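Long-range contacts in putative Acetyltransferase from the GNAT family (Novosphingobium aromaticivorans DSM 12444, PDB 3EC4), which probably acts as an acyltransferase of the GNAT family, moving an acyl group other than an aminoacyl group from a donor such as acetyl-CoA: residues Y37-A42 / P121-S126; A116-P121 / C164-Y169; G132-V137 / A144-E149; L157-G162 / Y194-A199. All blocks are in the same frame, centred on the assembly; numbering follows the deposited sequence.

Contact 1: residues Y37-A42 / P121-S126; sequences YGPFAA and PGPWAS
The Phe40 ring is met obliquely near its outer end by the ring of Pro123, whose CG lies 3.9 Å from Phe40 CZ. Phe40 CB is turned across the contact, but with CG anti to the carbonyl carbon (chi1 -68°) the far end of the ring is carried in to Pro123, the two side chains crossing at about a right angle. Pro39 meets the same proline, also nearly at right angles; its CD presses to 3.4 Å from Pro123 CB, tighter than usual carbon packing. An alanine in place of Pro39 would lack CG and CD, which would probably open a gap beside Pro123 and leave its ring held less firmly. Further along, Ala125 CB sits 4.2 Å from Tyr37 C. The two segments share no direct hydrogen bond, but Thr128 OG1 bonds to both Tyr37 O and Ala125 N and so couples the backbones. Pro39 and Phe40 also pack on Trp63 of strand 61-66. This is apolar loop-to-loop packing: it joins the approach to the small antiparallel sheet of strands 30-32 and 41-43 to the loop that, in the GNAT fold, leads from helix 109-118 to strand 134-139.

Contact 2: residues A116-P121 / C164-Y169; sequences ALATEP and CTWPEY
Ala118 CB presses on the outer end of the Trp166 indole, 3.3 Å from Trp166 CZ3, a short approach that is oblique to the ring. The first bond of the Trp166 side chain leaves the backbone away from 116-121, yet with CG anti to the carbonyl carbon (chi1 -71°) the indole swings back, its six-membered ring reaching the last turn of helix 109-118 and the side chain also touching Ala114 and Leu115. Thr119, the first residue to leave helical geometry, straddles the end of strand 157-165 with its two branches. Its hydroxyl sits between backbone N and carbonyl carbon (chi1 56°), hydrogen-bonded to Leu115 O a turn back; this turns OG1 to within 3.1 Å of Cys164 CB. The methyl CG2 goes the other way, lying 3.4 Å from Thr165 O, a carbonyl that is bonded in turn to Arg170 NH2. Beyond the turn, Pro121 CB lies 4.0 Å from Cys164 SG, although this contact belongs to one of two modelled cysteine conformers and is the less certain for it. No hydrogen bond links the two segments, so the helix end is held here by packing. The strand ends at Thr165, and after Trp166 comes a short 3-10 turn, closed by Tyr169 N bonding to Trp166 O at 2.9 Å. At Arg170 begins a sequence matching the GNAT signature R/Q-x-x-G-x-G/A, which runs into the start of helix 174-188; in relatives this loop and helix start bind the pyrophosphate of acetyl-CoA, and probably do so here.

Contact 3: residues G132-V137 / A144-E149; sequences GQFYGV and AAMAGE
The beta hairpin of strands 134-139 and 142-149 lies in the antiparallel part of the GNAT sheet, and the two segments run side by side with axes 4.7 Å apart. Tyr135 and Ala147 form a hydrogen-bonded pair: Tyr135 N gives to Ala147 O at 2.9 Å in a nearly straight bond, and Ala147 N answers to Tyr135 O. Val137 N bonds to Ala145 O, and near the turn Ala144 N reaches Val137 O at 2.7 Å. On the face carrying Phe134 and Met146, the Phe134 ring lies flat against the neighbouring strand: Gly148 CA is 3.6 Å from its centroid, only 9° off the normal, a CH-pi contact. A beta carbon at Gly148 would run into Phe134 CZ. Selenomethionine Met146 adds an oblique Met-aromatic contact, its SE 4.3 Å from Phe134 CD2. Helix 109-118 covers this face, where Met112 touches both side chains. A serine in place of Phe134 would probably uncover the ring-facing side of Gly148 and cost Met146 one of its two aromatic neighbours, Trp124 remaining. At the open end, Glu149 CG stands anti to the carbonyl carbon (chi1 -54°), which aims the extended chain across towards 132-137, where OE1 takes Gln133 N at 2.8 Å from above the carboxylate plane. A weak, bent bond from Glu149 N to Gln133 O accompanies it. Because Arg152 pairs with OE1 and Arg189 with OE2, this buried carboxylate is gripped at both oxygens and is likely to stay ionised, fixing the strand end through charge where the backbone pairing weakens.

Contact 4: residues L157-G162 / Y194-A199; sequences LAEVSG and YLHSYA
Leu157 opens the contact with a loose touch, its CB 4.5 Å from Tyr194 CD1. Next in line, Ala158 O accepts a hydrogen bond from Tyr194 N at 3.0 Å. Glu159 and Tyr194 make the single parallel bridge across these segments. The Tyr194 ring, whose CG sits between backbone N and carbonyl carbon (chi1 81°), is folded over the first strand, so that Glu159 CB comes 3.5 Å from Tyr194 CZ, while Glu159 CG lies over one face towards the rim in a CH-pi contact. The glutamate chain is extended beyond CG, and its carboxylate ends almost parallel to the phenol ring, the planes 2° apart. OE1 is held by Arg150 NE and Met151 N. Glu159 OE2 lies in the plane of the His196 ring at its edge, 3.5 Å from His196 ND1, a long approach; the carboxylate stands nearly perpendicular to the imidazole, whose NE2 bonds to Gln86. Val160 N then binds Tyr194 O at 2.9 Å, the last direct backbone bond between the segments. Past this point the strands part, their directions 42° apart, and Val160 O is linked to His196 N through a water, at 2.8 Å from the carbonyl, that also donates to Glu159 OE2. Helix 174-188, the crossover of this beta-alpha-beta unit, packs on Val160. A parting of these two strands is the hallmark of the GNAT fold, where the cleft receives the acyl-CoA donor in relatives; here the pairing gives way to a water-bridged, polar join that probably helps to hold the carboxylate and satisfies His196 N at the base of the opening.

In the fold
Contacts 3 and 4 are buried and rest on backbone hydrogen bonds within the one mixed sheet, antiparallel in the first and parallel in the second; Gly148 N reaching Ser161 O ties them together. Contacts 1 and 2 are only partly buried, lack direct hydrogen bonds between their segments and depend on side-chain packing of loops and a helix end. Contact 2 shares strand 157-165 with contact 4 and Pro121 with contact 1. Trp124, which belongs to contact 1, reaches Ala116 of contact 2 and both Phe134 and Met146 of contact 3. Carboxylates held by arginines occur in contacts 3 and 4, whereas prolines dominate contact 1.

Contact 1: residues Y37-A42 / P121-S126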
loop_
_atom_site.group_PDB
_atom_site.type_symbol
_atom_site.label_atom_id
_atom_site.label_comp_id
_atom_site.label_asym_id
_atom_site.label_seq_id
_atom_site.Cartn_x
_atom_site.Cartn_y
_atom_site.Cartn_z
ATOM N N TYR A 37 -5.975 5.375 8.665
ATOM C CA TYR A 37 -5.708 4.597 7.460
ATOM C C TYR A 37 -4.240 4.242 7.279
ATOM O O TYR A 37 -3.929 3.175 6.816
ATOM C CB TYR A 37 -6.233 5.305 6.239
ATOM C CG TYR A 37 -7.728 5.345 6.127
ATOM C CD1 TYR A 37 -8.485 6.190 6.908
ATOM C CD2 TYR A 37 -8.379 4.560 5.186
ATOM C CE1 TYR A 37 -9.878 6.255 6.761
ATOM C CE2 TYR A 37 -9.772 4.624 5.026
ATOM C CZ TYR A 37 -10.502 5.461 5.821
ATOM O OH TYR A 37 -11.875 5.474 5.674
ATOM N N GLY A 38 -3.322 5.136 7.615
ATOM C CA GLY A 38 -1.918 4.814 7.408
ATOM C C GLY A 38 -1.017 6.008 7.633
ATOM O O GLY A 38 -1.499 7.090 7.974
ATOM N N PRO A 39 0.301 5.791 7.498
ATOM C CA PRO A 39 1.273 6.809 7.887
ATOM C C PRO A 39 1.785 7.749 6.763
ATOM O O PRO A 39 2.792 8.454 6.949
ATOM C CB PRO A 39 2.422 5.943 8.366
ATOM C CG PRO A 39 2.407 4.820 7.366
ATOM C CD PRO A 39 0.962 4.537 7.108
ATOM N N PHE A 40 1.085 7.788 5.638
ATOM C CA PHE A 40 1.656 8.347 4.415
ATOM C C PHE A 40 1.438 9.865 4.353
ATOM O O PHE A 40 0.421 10.373 4.814
ATOM C CB PHE A 40 1.081 7.691 3.175
ATOM C CG PHE A 40 1.496 6.259 3.032
ATOM C CD1 PHE A 40 2.777 5.949 2.635
ATOM C CD2 PHE A 40 0.625 5.237 3.380
ATOM C CE1 PHE A 40 3.177 4.658 2.533
ATOM C CE2 PHE A 40 1.036 3.933 3.303
ATOM C CZ PHE A 40 2.303 3.647 2.886
ATOM N N ALA A 41 2.416 10.567 3.779
ATOM C CA ALA A 41 2.307 12.039 3.581
ATOM C C ALA A 41 3.111 12.455 2.367
ATOM O O ALA A 41 3.934 11.695 1.865
ATOM C CB ALA A 41 2.769 12.835 4.849
ATOM N N ALA A 42 2.848 13.668 1.885
ATOM C CA ALA A 42 3.536 14.208 0.725
ATOM C C ALA A 42 3.472 15.731 0.789
ATOM O O ALA A 42 2.522 16.317 1.360
ATOM C CB ALA A 42 2.908 13.680 -0.584
ATOM N N PRO A 121 2.714 -6.898 5.968
ATOM C CA PRO A 121 1.706 -6.407 5.015
ATOM C C PRO A 121 1.944 -4.954 4.581
ATOM O O PRO A 121 1.149 -4.399 3.771
ATOM C CB PRO A 121 0.399 -6.452 5.844
ATOM C CG PRO A 121 0.828 -6.198 7.232
ATOM C CD PRO A 121 2.259 -6.742 7.368
ATOM N N GLY A 122 2.999 -4.350 5.127
ATOM C CA GLY A 122 3.123 -2.893 5.123
ATOM C C GLY A 122 2.443 -2.279 6.349
ATOM O O GLY A 122 2.043 -3.016 7.285
ATOM N N PRO A 123 2.297 -0.937 6.359
ATOM C CA PRO A 123 1.680 -0.276 7.499
ATOM C C PRO A 123 0.264 -0.831 7.720
ATOM O O PRO A 123 -0.417 -1.278 6.793
ATOM C CB PRO A 123 1.579 1.169 7.059
ATOM C CG PRO A 123 2.580 1.316 6.010
ATOM C CD PRO A 123 2.628 0.017 5.299
ATOM N N TRP A 124 -0.158 -0.836 8.954
ATOM C CA TRP A 124 -1.474 -1.283 9.282
ATOM C C TRP A 124 -1.883 -0.487 10.509
ATOM O O TRP A 124 -1.279 -0.635 11.585
ATOM C CB TRP A 124 -1.466 -2.770 9.571
ATOM C CG TRP A 124 -2.809 -3.302 9.751
ATOM C CD1 TRP A 124 -3.517 -3.415 10.923
ATOM C CD2 TRP A 124 -3.679 -3.738 8.707
ATOM N NE1 TRP A 124 -4.759 -3.951 10.659
ATOM C CE2 TRP A 124 -4.888 -4.141 9.308
ATOM C CE3 TRP A 124 -3.550 -3.829 7.328
ATOM C CZ2 TRP A 124 -5.960 -4.640 8.559
ATOM C CZ3 TRP A 124 -4.609 -4.330 6.594
ATOM C CH2 TRP A 124 -5.807 -4.699 7.218
ATOM N N ALA A 125 -2.867 0.375 10.328
ATOM C CA ALA A 125 -3.436 1.133 11.408
ATOM C C ALA A 125 -4.841 0.631 11.671
ATOM O O ALA A 125 -5.356 -0.253 10.961
ATOM C CB ALA A 125 -3.431 2.630 11.067
ATOM N N SER A 126 -5.462 1.203 12.701
ATOM C CA SER A 126 -6.782 0.753 13.133
ATOM C C SER A 126 -7.806 0.693 12.002
ATOM O O SER A 126 -8.662 -0.198 11.990
ATOM C CB SER A 126 -7.291 1.704 14.215
ATOM O OG SER A 126 -7.353 3.017 13.723
#

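Contact 2: residues A116-P121 / C164-Y169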
loop_
_atom_site.group_PDB
_atom_site.type_symbol
_atom_site.label_atom_id
_atom_site.label_comp_id
_atom_site.label_asym_id
_atom_site.label_seq_id
_atom_site.Cartn_x
_atom_site.Cartn_y
_atom_site.Cartn_z
ATOM N N ALA A 116 -1.853 -8.921 10.265
ATOM C CA ALA A 116 -1.090 -7.826 9.787
ATOM C C ALA A 116 0.069 -7.446 10.725
ATOM O O ALA A 116 1.205 -7.226 10.275
ATOM C CB ALA A 116 -1.975 -6.621 9.550
ATOM N N LEU A 117 -0.203 -7.372 12.020
ATOM C CA LEU A 117 0.831 -6.975 12.980
ATOM C C LEU A 117 1.954 -8.030 13.101
ATOM O O LEU A 117 3.093 -7.672 13.387
ATOM C CB LEU A 117 0.202 -6.635 14.341
ATOM C CG LEU A 117 -0.770 -5.424 14.349
ATOM C CD1 LEU A 117 -1.338 -5.174 15.763
ATOM C CD2 LEU A 117 -0.117 -4.146 13.802
ATOM N N ALA A 118 1.639 -9.300 12.847
ATOM C CA ALA A 118 2.567 -10.419 12.917
ATOM C C ALA A 118 3.421 -10.654 11.640
ATOM O O ALA A 118 4.407 -11.388 11.676
ATOM C CB ALA A 118 1.798 -11.679 13.179
ATOM N N THR A 119 2.998 -10.102 10.514
ATOM C CA THR A 119 3.639 -10.423 9.230
ATOM C C THR A 119 4.132 -9.119 8.647
ATOM O O THR A 119 4.291 -8.153 9.365
ATOM C CB THR A 119 2.664 -11.148 8.279
ATOM O OG1 THR A 119 1.492 -10.345 8.097
ATOM C CG2 THR A 119 2.268 -12.512 8.868
ATOM N N GLU A 120 4.358 -9.076 7.341
ATOM C CA GLU A 120 4.867 -7.867 6.705
ATOM C C GLU A 120 3.915 -7.394 5.584
ATOM O O GLU A 120 4.258 -7.462 4.398
ATOM C CB GLU A 120 6.292 -8.122 6.179
ATOM C CG GLU A 120 7.318 -8.398 7.291
ATOM C CD GLU A 120 8.634 -8.967 6.771
ATOM O OE1 GLU A 120 8.802 -9.114 5.533
ATOM O OE2 GLU A 120 9.485 -9.302 7.620
ATOM N N PRO A 121 2.714 -6.898 5.968
ATOM C CA PRO A 121 1.706 -6.407 5.015
ATOM C C PRO A 121 1.944 -4.954 4.581
ATOM O O PRO A 121 1.149 -4.399 3.771
ATOM C CB PRO A 121 0.399 -6.452 5.844
ATOM C CG PRO A 121 0.828 -6.198 7.232
ATOM C CD PRO A 121 2.259 -6.742 7.368
ATOM N N CYS A 164 -0.586 -10.760 3.002
ATOM C CA CYS A 164 0.193 -11.430 4.024
ATOM C C CYS A 164 -0.466 -12.699 4.457
ATOM O O CYS A 164 -1.703 -12.805 4.446
ATOM C CB CYS A 164 0.345 -10.518 5.208
ATOM S SG CYS A 164 -1.261 -10.107 5.856
ATOM N N THR A 165 0.387 -13.618 4.904
ATOM C CA THR A 165 0.039 -15.004 5.160
ATOM C C THR A 165 0.737 -15.379 6.459
ATOM O O THR A 165 1.915 -15.034 6.635
ATOM C CB THR A 165 0.541 -15.955 4.021
ATOM O OG1 THR A 165 0.035 -15.514 2.739
ATOM C CG2 THR A 165 0.110 -17.390 4.270
ATOM N N TRP A 166 0.027 -16.028 7.386
ATOM C CA TRP A 166 0.699 -16.536 8.605
ATOM C C TRP A 166 1.779 -17.505 8.119
ATOM O O TRP A 166 1.559 -18.253 7.185
ATOM C CB TRP A 166 -0.254 -17.334 9.512
ATOM C CG TRP A 166 -1.282 -16.499 10.202
ATOM C CD1 TRP A 166 -2.629 -16.403 9.886
ATOM C CD2 TRP A 166 -1.070 -15.617 11.294
ATOM N NE1 TRP A 166 -3.240 -15.494 10.721
ATOM C CE2 TRP A 166 -2.315 -15.024 11.610
ATOM C CE3 TRP A 166 0.053 -15.255 12.036
ATOM C CZ2 TRP A 166 -2.458 -14.109 12.645
ATOM C CZ3 TRP A 166 -0.093 -14.349 13.054
ATOM C CH2 TRP A 166 -1.341 -13.809 13.367
ATOM N N PRO A 167 2.937 -17.520 8.793
ATOM C CA PRO A 167 4.013 -18.456 8.458
ATOM C C PRO A 167 3.568 -19.886 8.330
ATOM O O PRO A 167 3.975 -20.557 7.355
ATOM C CB PRO A 167 4.990 -18.286 9.608
ATOM C CG PRO A 167 4.808 -16.915 10.053
ATOM C CD PRO A 167 3.314 -16.633 9.892
ATOM N N GLU A 168 2.702 -20.356 9.227
ATOM C CA GLU A 168 2.243 -21.729 9.183
ATOM C C GLU A 168 1.392 -22.095 7.955
ATOM O O GLU A 168 1.188 -23.298 7.687
ATOM C CB GLU A 168 1.512 -22.127 10.475
ATOM C CG GLU A 168 0.302 -21.293 10.818
ATOM C CD GLU A 168 0.585 -20.122 11.730
ATOM O OE1 GLU A 168 1.654 -19.457 11.580
ATOM O OE2 GLU A 168 -0.315 -19.812 12.558
ATOM N N TYR A 169 0.896 -21.092 7.222
ATOM C CA TYR A 169 0.153 -21.341 5.978
ATOM C C TYR A 169 0.891 -20.925 4.701
ATOM O O TYR A 169 0.284 -20.848 3.604
ATOM C CB TYR A 169 -1.207 -20.643 6.003
ATOM C CG TYR A 169 -1.994 -21.006 7.230
ATOM C CD1 TYR A 169 -2.403 -22.317 7.465
ATOM C CD2 TYR A 169 -2.309 -20.040 8.161
ATOM C CE1 TYR A 169 -3.113 -22.641 8.632
ATOM C CE2 TYR A 169 -3.028 -20.343 9.312
ATOM C CZ TYR A 169 -3.417 -21.633 9.547
ATOM O OH TYR A 169 -4.115 -21.878 10.700
#

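Contact 3: residues G132-V137 / A144-E149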
loop_
_atom_site.group_PDB
_atom_site.type_symbol
_atom_site.label_atom_id
_atom_site.label_comp_id
_atom_site.label_asym_id
_atom_site.label_seq_id
_atom_site.Cartn_x
_atom_site.Cartn_y
_atom_site.Cartn_z
ATOM N N GLY A 132 -10.122 -0.063 1.204
ATOM C CA GLY A 132 -10.810 -0.667 0.068
ATOM C C GLY A 132 -11.166 -2.115 0.359
ATOM O O GLY A 132 -11.226 -2.531 1.522
ATOM N N GLN A 133 -11.392 -2.883 -0.702
ATOM C CA GLN A 133 -11.828 -4.275 -0.557
ATOM C C GLN A 133 -10.683 -5.140 -0.094
ATOM O O GLN A 133 -9.596 -5.100 -0.662
ATOM C CB GLN A 133 -12.320 -4.825 -1.883
ATOM C CG GLN A 133 -12.911 -6.243 -1.786
ATOM C CD GLN A 133 -14.174 -6.297 -0.979
ATOM O OE1 GLN A 133 -15.093 -5.519 -1.224
ATOM N NE2 GLN A 133 -14.232 -7.199 0.004
ATOM N N PHE A 134 -10.979 -5.999 0.875
ATOM C CA PHE A 134 -10.105 -7.058 1.325
ATOM C C PHE A 134 -10.707 -8.433 1.136
ATOM O O PHE A 134 -11.934 -8.621 1.233
ATOM C CB PHE A 134 -9.736 -6.821 2.803
ATOM C CG PHE A 134 -8.550 -5.910 2.972
ATOM C CD1 PHE A 134 -8.701 -4.539 2.837
ATOM C CD2 PHE A 134 -7.295 -6.421 3.218
ATOM C CE1 PHE A 134 -7.594 -3.692 2.940
ATOM C CE2 PHE A 134 -6.186 -5.575 3.325
ATOM C CZ PHE A 134 -6.346 -4.223 3.204
ATOM N N TYR A 135 -9.848 -9.386 0.780
ATOM C CA TYR A 135 -10.218 -10.773 0.632
ATOM C C TYR A 135 -9.324 -11.616 1.533
ATOM O O TYR A 135 -8.208 -11.199 1.921
ATOM C CB TYR A 135 -10.051 -11.193 -0.828
ATOM C CG TYR A 135 -11.085 -10.569 -1.765
ATOM C CD1 TYR A 135 -12.358 -11.060 -1.821
ATOM C CD2 TYR A 135 -10.775 -9.477 -2.563
ATOM C CE1 TYR A 135 -13.303 -10.512 -2.675
ATOM C CE2 TYR A 135 -11.723 -8.920 -3.421
ATOM C CZ TYR A 135 -12.988 -9.456 -3.457
ATOM O OH TYR A 135 -13.977 -8.916 -4.285
ATOM N N GLY A 136 -9.825 -12.796 1.872
ATOM C CA GLY A 136 -9.102 -13.694 2.733
ATOM C C GLY A 136 -9.305 -15.125 2.315
ATOM O O GLY A 136 -10.181 -15.431 1.528
ATOM N N VAL A 137 -8.490 -15.975 2.910
ATOM C CA VAL A 137 -8.697 -17.408 2.858
ATOM C C VAL A 137 -8.686 -17.925 4.285
ATOM O O VAL A 137 -7.850 -17.511 5.102
ATOM C CB VAL A 137 -7.630 -18.162 2.020
ATOM C CG1 VAL A 137 -7.987 -19.639 1.930
ATOM C CG2 VAL A 137 -7.512 -17.574 0.627
ATOM N N ALA A 144 -6.157 -17.410 7.220
ATOM C CA ALA A 144 -4.807 -17.851 6.851
ATOM C C ALA A 144 -3.968 -16.761 6.199
ATOM O O ALA A 144 -2.772 -16.702 6.358
ATOM C CB ALA A 144 -4.905 -19.036 5.953
ATOM N N ALA A 145 -4.627 -15.908 5.421
ATOM C CA ALA A 145 -3.957 -14.983 4.516
ATOM C C ALA A 145 -4.986 -13.984 4.058
ATOM O O ALA A 145 -6.181 -14.277 4.049
ATOM C CB ALA A 145 -3.383 -15.705 3.288
HETATM N N MSE A 146 -4.501 -12.825 3.657
HETATM C CA MSE A 146 -5.357 -11.775 3.121
HETATM C C MSE A 146 -4.636 -10.908 2.102
HETATM O O MSE A 146 -3.387 -10.936 1.980
HETATM C CB MSE A 146 -5.918 -10.913 4.247
HETATM C CG MSE A 146 -4.892 -10.048 4.847
HETATM SE SE MSE A 146 -5.611 -8.953 6.289
HETATM C CE MSE A 146 -4.017 -8.128 6.859
ATOM N N ALA A 147 -5.424 -10.102 1.389
ATOM C CA ALA A 147 -4.907 -9.060 0.501
ATOM C C ALA A 147 -6.021 -8.067 0.247
ATOM O O ALA A 147 -7.202 -8.400 0.329
ATOM C CB ALA A 147 -4.395 -9.616 -0.847
ATOM N N GLY A 148 -5.629 -6.854 -0.117
ATOM C CA GLY A 148 -6.583 -5.798 -0.295
ATOM C C GLY A 148 -6.162 -4.732 -1.278
ATOM O O GLY A 148 -5.170 -4.868 -2.026
ATOM N N GLU A 149 -6.927 -3.662 -1.219
ATOM C CA GLU A 149 -6.735 -2.465 -2.015
ATOM C C GLU A 149 -6.278 -1.307 -1.160
ATOM O O GLU A 149 -6.703 -1.182 -0.011
ATOM C CB GLU A 149 -8.044 -2.069 -2.671
ATOM C CG GLU A 149 -8.675 -3.183 -3.481
ATOM C CD GLU A 149 -10.016 -2.829 -4.033
ATOM O OE1 GLU A 149 -10.789 -2.134 -3.348
ATOM O OE2 GLU A 149 -10.325 -3.291 -5.160
#

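Contact 4: residues L157-G162 / Y194-A199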
loop_
_atom_site.group_PDB
_atom_site.type_symbol
_atom_site.label_atom_id
_atom_site.label_comp_id
_atom_site.label_asym_id
_atom_site.label_seq_id
_atom_site.Cartn_x
_atom_site.Cartn_y
_atom_site.Cartn_z
ATOM N N LEU A 157 -6.577 3.930 -11.593
ATOM C CA LEU A 157 -5.437 3.229 -10.982
ATOM C C LEU A 157 -5.792 2.805 -9.560
ATOM O O LEU A 157 -6.425 3.552 -8.830
ATOM C CB LEU A 157 -4.185 4.136 -10.936
ATOM C CG LEU A 157 -3.662 4.552 -12.317
ATOM C CD1 LEU A 157 -2.717 5.755 -12.226
ATOM C CD2 LEU A 157 -2.994 3.315 -12.921
ATOM N N ALA A 158 -5.346 1.610 -9.161
ATOM C CA ALA A 158 -5.674 1.075 -7.846
ATOM C C ALA A 158 -4.530 0.203 -7.355
ATOM O O ALA A 158 -4.051 -0.639 -8.097
ATOM C CB ALA A 158 -6.969 0.277 -7.891
ATOM N N GLU A 159 -4.140 0.401 -6.100
ATOM C CA GLU A 159 -3.022 -0.310 -5.522
ATOM C C GLU A 159 -3.413 -1.633 -4.863
ATOM O O GLU A 159 -4.305 -1.685 -4.033
ATOM C CB GLU A 159 -2.350 0.580 -4.470
ATOM C CG GLU A 159 -0.988 0.048 -4.021
ATOM C CD GLU A 159 -0.369 0.891 -2.933
ATOM O OE1 GLU A 159 -1.140 1.578 -2.241
ATOM O OE2 GLU A 159 0.880 0.819 -2.751
ATOM N N VAL A 160 -2.701 -2.693 -5.220
ATOM C CA VAL A 160 -2.702 -3.949 -4.455
ATOM C C VAL A 160 -1.789 -3.863 -3.228
ATOM O O VAL A 160 -0.630 -3.490 -3.351
ATOM C CB VAL A 160 -2.246 -5.124 -5.330
ATOM C CG1 VAL A 160 -2.344 -6.416 -4.534
ATOM C CG2 VAL A 160 -3.153 -5.173 -6.616
ATOM N N SER A 161 -2.344 -4.144 -2.041
ATOM C CA SER A 161 -1.627 -3.961 -0.748
ATOM C C SER A 161 -2.141 -4.953 0.315
ATOM O O SER A 161 -3.172 -5.626 0.132
ATOM C CB SER A 161 -1.728 -2.520 -0.217
ATOM O OG SER A 161 -0.703 -2.226 0.751
ATOM N N GLY A 162 -1.376 -5.075 1.398
ATOM C CA GLY A 162 -1.801 -5.863 2.552
ATOM C C GLY A 162 -1.751 -7.357 2.314
ATOM O O GLY A 162 -2.509 -8.103 2.956
ATOM N N TYR A 194 -1.722 -1.660 -9.773
ATOM C CA TYR A 194 -0.283 -1.434 -9.588
ATOM C C TYR A 194 0.111 -1.810 -8.168
ATOM O O TYR A 194 -0.738 -1.953 -7.286
ATOM C CB TYR A 194 0.065 0.026 -9.900
ATOM C CG TYR A 194 -0.208 0.974 -8.776
ATOM C CD1 TYR A 194 -1.483 1.463 -8.553
ATOM C CD2 TYR A 194 0.822 1.432 -7.982
ATOM C CE1 TYR A 194 -1.728 2.340 -7.490
ATOM C CE2 TYR A 194 0.600 2.298 -6.967
ATOM C CZ TYR A 194 -0.694 2.751 -6.721
ATOM O OH TYR A 194 -0.916 3.636 -5.689
ATOM N N LEU A 195 1.408 -1.948 -7.923
ATOM C CA LEU A 195 1.902 -2.248 -6.602
ATOM C C LEU A 195 3.335 -1.838 -6.511
ATOM O O LEU A 195 3.962 -1.518 -7.498
ATOM C CB LEU A 195 1.745 -3.732 -6.269
ATOM C CG LEU A 195 2.434 -4.749 -7.210
ATOM C CD1 LEU A 195 3.930 -4.855 -6.922
ATOM C CD2 LEU A 195 1.759 -6.142 -7.150
ATOM N N HIS A 196 3.830 -1.802 -5.294
ATOM C CA HIS A 196 5.252 -1.647 -5.037
ATOM C C HIS A 196 5.778 -2.901 -4.385
ATOM O O HIS A 196 5.109 -3.477 -3.507
ATOM C CB HIS A 196 5.542 -0.461 -4.093
ATOM C CG HIS A 196 5.154 0.875 -4.655
ATOM N ND1 HIS A 196 3.972 1.501 -4.333
ATOM C CD2 HIS A 196 5.775 1.688 -5.551
ATOM C CE1 HIS A 196 3.884 2.645 -4.993
ATOM N NE2 HIS A 196 4.973 2.787 -5.726
ATOM N N SER A 197 6.972 -3.322 -4.785
ATOM C CA SER A 197 7.743 -4.317 -4.047
ATOM C C SER A 197 8.981 -3.633 -3.521
ATOM O O SER A 197 9.454 -2.744 -4.168
ATOM C CB SER A 197 8.194 -5.411 -4.995
ATOM O OG SER A 197 8.890 -6.467 -4.328
ATOM N N TYR A 198 9.582 -4.156 -2.458
ATOM C CA TYR A 198 10.954 -3.803 -2.169
ATOM C C TYR A 198 11.762 -4.245 -3.377
ATOM O O TYR A 198 11.483 -5.320 -3.930
ATOM C CB TYR A 198 11.458 -4.485 -0.895
ATOM C CG TYR A 198 10.826 -3.931 0.343
ATOM C CD1 TYR A 198 11.315 -2.755 0.903
ATOM C CD2 TYR A 198 9.707 -4.507 0.914
ATOM C CE1 TYR A 198 10.766 -2.215 2.007
ATOM C CE2 TYR A 198 9.127 -3.948 2.065
ATOM C CZ TYR A 198 9.661 -2.788 2.584
ATOM O OH TYR A 198 9.157 -2.200 3.719
ATOM N N ALA A 199 12.734 -3.420 -3.802
ATOM C CA ALA A 199 13.571 -3.756 -4.964
ATOM C C ALA A 199 14.382 -4.997 -4.683
ATOM O O ALA A 199 14.762 -5.741 -5.607
ATOM C CB ALA A 199 14.494 -2.602 -5.327
HETATM O O HOH W 1 1.738 -1.990 -3.148
#